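Local coordinates for protein SAG family member (Sag19) (Eimeria tenella, PDB 6ZZB) that is a major surface antigen of the parasite and a member of its SAG family, with a molecular role that remains undefined, at residues S156-S161 and A170-V175. Residues are numbered along the deposited sequence; the frame is centred on the assembly and turned at random. Where two conformers were deposited one is given.
Sequences SNFEPS and APFNNV. With SO4 (sulfate ion), chain B.
Phe158 and Phe172 form an offset edge-to-face pair, with ring planes at 83°. Their centroids lie 5.6 Å apart, and the CE2 corner of Phe172 comes to 3.8 Å from CE1 of Phe158. Because Phe158 CE1 lies near the plane of the Phe172 ring, Phe172 presents its edge, and Phe158 is met on its CD1–CE1 side. The Phe158 ring reaches the other segment because its CG is anti to the backbone N (chi1 178°).

Pro171, which follows a cis peptide bond, extends the apolar contact: its CG meets Phe158 CB at 4.1 Å, and its CB lies 3.6 Å from Ser156 OG in one of two deposited serine conformers. Within its own segment, Pro171 CG sits 3.8 Å above the centre of the Phe172 ring, a CH-pi-like approach. Both segments belong to the loop joining helix 138-155 to helix 175-183. A type I turn from Pro171 to Asn174 leads into the second helix, where Asn174 is the N-cap and its OD1 accepts from Ala177 N. Leu153 of the preceding helix touches Pro171 and Phe172, and Tyr226 of helix 223-231 meets Phe158 edge-to-face.

No hydrogen bond crosses directly between the segments; the polar bonds lie within 156-161 and at a sulfate, probably from the crystallisation liquor. In that same serine conformer, Ser156 OG accepts from Phe158 N (2.9 Å), an ST turn. Asn157 N reaches sulfate O4 at 2.8 Å, nearly straight at 174°, and Ala170 CB approaches sulfate O1 at 3.6 Å.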
ATOM      1  N   SER A 156      10.835   6.962  15.318  1.00 12.80           N
ATOM      2  CA  SER A 156       9.584   7.382  15.999  0.50 12.57           C
ATOM      3  C   SER A 156       9.579   6.904  17.449  1.00 12.76           C
ATOM      4  O   SER A 156      10.119   5.854  17.728  1.00 13.51           O
ATOM      5  CB  SER A 156       8.371   6.830  15.256  0.50 11.70           C
ATOM      6  OG  SER A 156       7.158   7.050  15.990  0.50 10.34           O
ATOM      7  N   ASN A 157       8.874   7.641  18.298  1.00 15.59           N
ATOM      8  CA  ASN A 157       8.590   7.173  19.676  1.00 16.38           C
ATOM      9  C   ASN A 157       7.493   6.101  19.693  1.00 18.39           C
ATOM     10  O   ASN A 157       7.168   5.616  20.776  1.00 19.67           O
ATOM     11  CB  ASN A 157       8.225   8.340  20.585  1.00 16.22           C
ATOM     12  CG  ASN A 157       9.448   9.176  20.871  1.00 15.85           C
ATOM     13  OD1 ASN A 157      10.385   8.647  21.456  1.00 18.73           O
ATOM     14  ND2 ASN A 157       9.440  10.416  20.420  1.00 16.05           N
ATOM     15  N   PHE A 158       6.991   5.679  18.538  1.00 16.21           N
ATOM     16  CA  PHE A 158       6.152   4.469  18.431  1.00 16.49           C
ATOM     17  C   PHE A 158       6.738   3.351  19.284  1.00 16.75           C
ATOM     18  O   PHE A 158       7.930   3.006  19.158  1.00 18.35           O
ATOM     19  CB  PHE A 158       6.063   4.022  16.972  1.00 15.45           C
ATOM     20  CG  PHE A 158       5.268   2.762  16.784  1.00 15.45           C
ATOM     21  CD1 PHE A 158       3.895   2.805  16.597  1.00 16.36           C
ATOM     22  CD2 PHE A 158       5.902   1.544  16.782  1.00 16.35           C
ATOM     23  CE1 PHE A 158       3.175   1.627  16.441  1.00 16.87           C
ATOM     24  CE2 PHE A 158       5.179   0.368  16.648  1.00 18.96           C
ATOM     25  CZ  PHE A 158       3.819   0.422  16.473  1.00 17.35           C
ATOM     26  N   GLU A 159       5.887   2.753  20.120  1.00 17.35           N
ATOM     27  CA  GLU A 159       6.154   1.511  20.877  1.00 20.37           C
ATOM     28  C   GLU A 159       5.076   0.518  20.473  1.00 18.73           C
ATOM     29  O   GLU A 159       3.910   0.897  20.419  1.00 17.93           O
ATOM     30  CB  GLU A 159       6.020   1.707  22.397  1.00 25.40           C
ATOM     31  CG  GLU A 159       7.131   2.478  23.061  1.00 29.45           C
ATOM     32  CD  GLU A 159       7.041   2.329  24.577  1.00 33.30           C
ATOM     33  OE1 GLU A 159       6.595   3.285  25.230  1.00 36.80           O
ATOM     34  OE2 GLU A 159       7.366   1.233  25.094  1.00 35.72           O
ATOM     35  N   PRO A 160       5.415  -0.758  20.254  1.00 19.05           N
ATOM     36  CA  PRO A 160       4.407  -1.723  19.824  1.00 19.65           C
ATOM     37  C   PRO A 160       3.265  -1.962  20.830  1.00 21.37           C
ATOM     38  O   PRO A 160       2.150  -2.259  20.411  1.00 21.83           O
ATOM     39  CB  PRO A 160       5.236  -2.992  19.587  1.00 22.37           C
ATOM     40  CG  PRO A 160       6.498  -2.810  20.417  1.00 22.93           C
ATOM     41  CD  PRO A 160       6.765  -1.323  20.354  1.00 21.53           C
ATOM     42  N   SER A 161       3.516  -1.816  22.129  1.00 21.60           N
ATOM     43  CA  SER A 161       2.466  -2.110  23.134  1.00 23.22           C
ATOM     44  C   SER A 161       1.406  -1.007  23.145  1.00 22.78           C
ATOM     45  O   SER A 161       0.259  -1.324  23.499  1.00 26.97           O
ATOM     46  CB  SER A 161       3.043  -2.357  24.497  1.00 24.06           C
ATOM     47  OG  SER A 161       3.732  -1.225  24.941  1.00 26.64           O
ATOM     48  N   ALA A 170       1.536  10.944  13.468  1.00 20.29           N
ATOM     49  CA  ALA A 170       2.841  10.260  13.468  1.00 18.45           C
ATOM     50  C   ALA A 170       2.713   8.926  14.189  1.00 17.87           C
ATOM     51  O   ALA A 170       1.972   8.789  15.177  1.00 21.74           O
ATOM     52  CB  ALA A 170       3.888  11.142  14.103  1.00 19.98           C
ATOM     53  N   PRO A 171       3.409   7.863  13.749  1.00 16.50           N
ATOM     54  CA  PRO A 171       4.290   7.900  12.577  1.00 15.12           C
ATOM     55  C   PRO A 171       3.630   7.502  11.246  1.00 14.17           C
ATOM     56  O   PRO A 171       4.316   7.589  10.229  1.00 13.27           O
ATOM     57  CB  PRO A 171       5.290   6.805  12.912  1.00 15.49           C
ATOM     58  CG  PRO A 171       4.481   5.773  13.654  1.00 15.90           C
ATOM     59  CD  PRO A 171       3.477   6.579  14.453  1.00 16.17           C
ATOM     60  N   PHE A 172       2.352   7.106  11.254  1.00 13.15           N
ATOM     61  CA  PHE A 172       1.720   6.467  10.066  1.00 12.83           C
ATOM     62  C   PHE A 172       1.153   7.499   9.103  1.00 12.80           C
ATOM     63  O   PHE A 172       0.665   7.100   8.034  1.00 12.54           O
ATOM     64  CB  PHE A 172       0.717   5.418  10.515  1.00 12.09           C
ATOM     65  CG  PHE A 172       1.374   4.273  11.228  1.00 12.14           C
ATOM     66  CD1 PHE A 172       2.291   3.479  10.580  1.00 12.68           C
ATOM     67  CD2 PHE A 172       1.129   4.031  12.578  1.00 13.71           C
ATOM     68  CE1 PHE A 172       2.955   2.457  11.237  1.00 13.78           C
ATOM     69  CE2 PHE A 172       1.802   3.016  13.236  1.00 14.00           C
ATOM     70  CZ  PHE A 172       2.693   2.212  12.567  1.00 13.81           C
ATOM     71  N   ASN A 173       1.285   8.793   9.390  1.00 13.18           N
ATOM     72  CA  ASN A 173       1.062   9.869   8.407  1.00 13.30           C
ATOM     73  C   ASN A 173       2.251   9.968   7.449  1.00 13.02           C
ATOM     74  O   ASN A 173       2.138  10.710   6.461  1.00 15.44           O
ATOM     75  CB  ASN A 173       0.795  11.214   9.098  1.00 15.78           C
ATOM     76  CG  ASN A 173       1.966  11.726   9.900  1.00 16.90           C
ATOM     77  OD1 ASN A 173       2.895  11.005  10.230  1.00 16.07           O
ATOM     78  ND2 ASN A 173       1.865  12.980  10.334  1.00 22.05           N
ATOM     79  N   ASN A 174       3.324   9.244   7.692  1.00 12.73           N
ATOM     80  CA  ASN A 174       4.402   9.037   6.701  1.00 12.38           C
ATOM     81  C   ASN A 174       3.987   7.854   5.823  1.00 11.82           C
ATOM     82  O   ASN A 174       3.740   6.764   6.357  1.00 11.17           O
ATOM     83  CB  ASN A 174       5.738   8.828   7.418  1.00 12.04           C
ATOM     84  CG  ASN A 174       6.875   8.497   6.496  1.00 13.13           C
ATOM     85  OD1 ASN A 174       6.915   7.410   5.925  1.00 13.25           O
ATOM     86  ND2 ASN A 174       7.826   9.421   6.344  1.00 13.46           N
ATOM     87  N   VAL A 175       3.910   8.070   4.519  1.00 10.63           N
ATOM     88  CA  VAL A 175       3.342   7.043   3.613  1.00 10.46           C
ATOM     89  C   VAL A 175       4.224   5.799   3.644  1.00 10.50           C
ATOM     90  O   VAL A 175       3.714   4.665   3.617  1.00  9.90           O
ATOM     91  CB  VAL A 175       3.144   7.607   2.200  1.00 11.43           C
ATOM     92  CG1 VAL A 175       2.625   6.526   1.261  1.00 11.52           C
ATOM     93  CG2 VAL A 175       2.199   8.777   2.188  1.00 12.34           C
TER
HETATM   94  S   SO4 B 301       6.854  10.556  16.866  1.00 37.22           S
HETATM   95  O1  SO4 B 301       6.301   9.412  16.174  1.00 39.92           O
HETATM   96  O2  SO4 B 301       5.862  11.091  17.756  1.00 40.53           O
HETATM   97  O3  SO4 B 301       7.195  11.568  15.893  1.00 43.41           O
HETATM   98  O4  SO4 B 301       8.040  10.186  17.605  1.00 35.08           O